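Local coordinates for beta-lactamase (Chitinophaga pinensis, PDB 6N36), which probably hydrolyses beta-lactam antibiotics as a zinc-dependent enzyme of the metallo-beta-lactamase superfamily, opening the four-membered lactam ring at a two-zinc site, at residues 164-169 / 181-186. Numbering follows the deposited sequence.
Sequences ANSFLF and LIANIP
F167 and I182 form an antiparallel hydrogen-bonded pair in the hairpin 165-172/177-182, where the segments 164-169 and 181-184 run 172° apart end to end, that is, nearly antiparallel. F167 N bonds to I182 O at 2.9 Å. The return bond, from I182 N to F167 O, measures 2.8 Å. Beyond this pair, toward 184, the regular ladder gives way to a side-chain link: the backbone N of N184 donates to S166 OG in a nearly straight bond of 2.9 Å. S166 OG lies beside its own backbone N (chi1 -58°), a rotation that brings it to the N184 amide; the same oxygen is hydrogen-bonded to H157 ND1, so two partners grip this buried hydroxyl.

On the face shared by L168 and L181, the two side chains run slantwise to each other, with L168 CD2 3.9 Å from L181 CB, while L181 CD1 reaches across to S166 CB at 3.7 Å. The opposite face carries F167, F169 and I182. There I182 CG1 meets the F169 ring at its edge, close to the ring plane, 3.8 Å from CE1.

The backbone path at N184 sets its CB 3.3 Å from N165 O. With CG anti to the backbone N (chi1 -160°), the carboxamide is turned so that ND2 lies 3.6 Å from A164 CB. Its OD1 is hydrogen-bonded to ND1 of H83, a zinc ligand along with H85 and H160. This makes N184 a second-shell residue that probably helps fix the imidazole's rotation, and the bond would be expected to tune how strongly H83 donates to its zinc ion.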
loop_
_atom_site.group_PDB
_atom_site.type_symbol
_atom_site.label_atom_id
_atom_site.label_comp_id
_atom_site.label_asym_id
_atom_site.label_seq_id
_atom_site.Cartn_x
_atom_site.Cartn_y
_atom_site.Cartn_z
ATOM N N ALA A 164 -3.382 6.041 -6.752
ATOM C CA ALA A 164 -3.127 5.788 -5.326
ATOM C C ALA A 164 -4.440 5.604 -4.578
ATOM O O ALA A 164 -5.505 6.264 -4.897
ATOM C CB ALA A 164 -2.277 6.847 -4.685
ATOM N N ASN A 165 -4.444 4.636 -3.663
ATOM C CA ASN A 165 -5.691 4.262 -2.985
ATOM C C ASN A 165 -5.391 3.646 -1.620
ATOM O O ASN A 165 -4.252 3.163 -1.342
ATOM C CB ASN A 165 -6.537 3.364 -3.863
ATOM C CG ASN A 165 -5.874 2.144 -4.444
ATOM O OD1 ASN A 165 -6.373 1.613 -5.403
ATOM N ND2 ASN A 165 -4.875 1.557 -3.804
ATOM N N SER A 166 -6.391 3.711 -0.760
ATOM C CA SER A 166 -6.351 3.093 0.585
ATOM C C SER A 166 -7.370 1.953 0.591
ATOM O O SER A 166 -8.294 1.926 -0.276
ATOM C CB SER A 166 -6.686 4.113 1.662
ATOM O OG SER A 166 -5.772 5.206 1.603
ATOM N N PHE A 167 -7.289 1.101 1.620
ATOM C CA PHE A 167 -8.190 -0.042 1.793
ATOM C C PHE A 167 -8.728 -0.024 3.220
ATOM O O PHE A 167 -7.975 0.186 4.185
ATOM C CB PHE A 167 -7.478 -1.372 1.495
ATOM C CG PHE A 167 -6.941 -1.439 0.094
ATOM C CD1 PHE A 167 -7.790 -1.683 -0.974
ATOM C CD2 PHE A 167 -5.586 -1.250 -0.159
ATOM C CE1 PHE A 167 -7.312 -1.721 -2.265
ATOM C CE2 PHE A 167 -5.103 -1.292 -1.460
ATOM C CZ PHE A 167 -5.952 -1.544 -2.514
ATOM N N LEU A 168 -10.046 -0.200 3.326
ATOM C CA LEU A 168 -10.752 -0.273 4.630
ATOM C C LEU A 168 -11.387 -1.657 4.717
ATOM O O LEU A 168 -12.046 -2.117 3.740
ATOM C CB LEU A 168 -11.876 0.773 4.662
ATOM C CG LEU A 168 -11.516 2.218 4.983
ATOM C CD1 LEU A 168 -12.694 3.107 4.526
ATOM C CD2 LEU A 168 -11.341 2.431 6.487
ATOM N N PHE A 169 -11.288 -2.265 5.882
ATOM C CA PHE A 169 -11.885 -3.604 6.099
ATOM C C PHE A 169 -11.995 -3.872 7.586
ATOM O O PHE A 169 -11.155 -3.459 8.412
ATOM C CB PHE A 169 -11.081 -4.727 5.413
ATOM C CG PHE A 169 -9.594 -4.706 5.681
ATOM C CD1 PHE A 169 -8.778 -3.874 4.943
ATOM C CD2 PHE A 169 -9.026 -5.442 6.690
ATOM C CE1 PHE A 169 -7.427 -3.828 5.198
ATOM C CE2 PHE A 169 -7.672 -5.379 6.967
ATOM C CZ PHE A 169 -6.874 -4.564 6.217
ATOM N N LEU A 181 -7.737 0.647 8.483
ATOM C CA LEU A 181 -7.389 1.428 7.273
ATOM C C LEU A 181 -5.924 1.148 6.949
ATOM O O LEU A 181 -5.058 1.366 7.820
ATOM C CB LEU A 181 -7.615 2.901 7.574
ATOM C CG LEU A 181 -7.075 3.854 6.485
ATOM C CD1 LEU A 181 -7.860 3.700 5.198
ATOM C CD2 LEU A 181 -7.142 5.318 6.954
ATOM N N ILE A 182 -5.692 0.698 5.734
ATOM C CA ILE A 182 -4.320 0.684 5.148
ATOM C C ILE A 182 -4.296 1.942 4.258
ATOM O O ILE A 182 -4.952 1.949 3.187
ATOM C CB ILE A 182 -4.041 -0.599 4.365
ATOM C CG1 ILE A 182 -4.167 -1.859 5.246
ATOM C CG2 ILE A 182 -2.674 -0.488 3.693
ATOM C CD1 ILE A 182 -3.266 -1.930 6.410
ATOM N N ALA A 183 -3.666 2.976 4.775
ATOM C CA ALA A 183 -3.741 4.355 4.257
ATOM C C ALA A 183 -2.593 4.635 3.314
ATOM O O ALA A 183 -1.433 4.538 3.775
ATOM C CB ALA A 183 -3.704 5.366 5.376
ATOM N N ASN A 184 -2.880 5.096 2.106
ATOM C CA ASN A 184 -1.813 5.641 1.248
ATOM C C ASN A 184 -1.657 7.127 1.536
ATOM O O ASN A 184 -2.445 7.918 1.145
ATOM C CB ASN A 184 -2.061 5.367 -0.230
ATOM C CG ASN A 184 -0.751 5.487 -0.969
ATOM O OD1 ASN A 184 0.029 4.519 -1.020
ATOM N ND2 ASN A 184 -0.467 6.682 -1.525
ATOM N N ILE A 185 -0.582 7.470 2.210
ATOM C CA ILE A 185 -0.369 8.847 2.718
ATOM C C ILE A 185 -0.038 9.712 1.515
ATOM O O ILE A 185 0.701 9.321 0.616
ATOM C CB ILE A 185 0.746 8.850 3.782
ATOM C CG1 ILE A 185 0.314 8.092 5.042
ATOM C CG2 ILE A 185 1.198 10.282 4.104
ATOM C CD1 ILE A 185 -0.946 8.541 5.706
ATOM N N PRO A 186 -0.660 10.896 1.405
ATOM C CA PRO A 186 -0.498 11.754 0.232
ATOM C C PRO A 186 0.796 12.572 0.255
ATOM O O PRO A 186 0.783 13.790 0.239
ATOM C CB PRO A 186 -1.751 12.612 0.277
ATOM C CG PRO A 186 -1.996 12.772 1.749
ATOM C CD PRO A 186 -1.728 11.394 2.305
#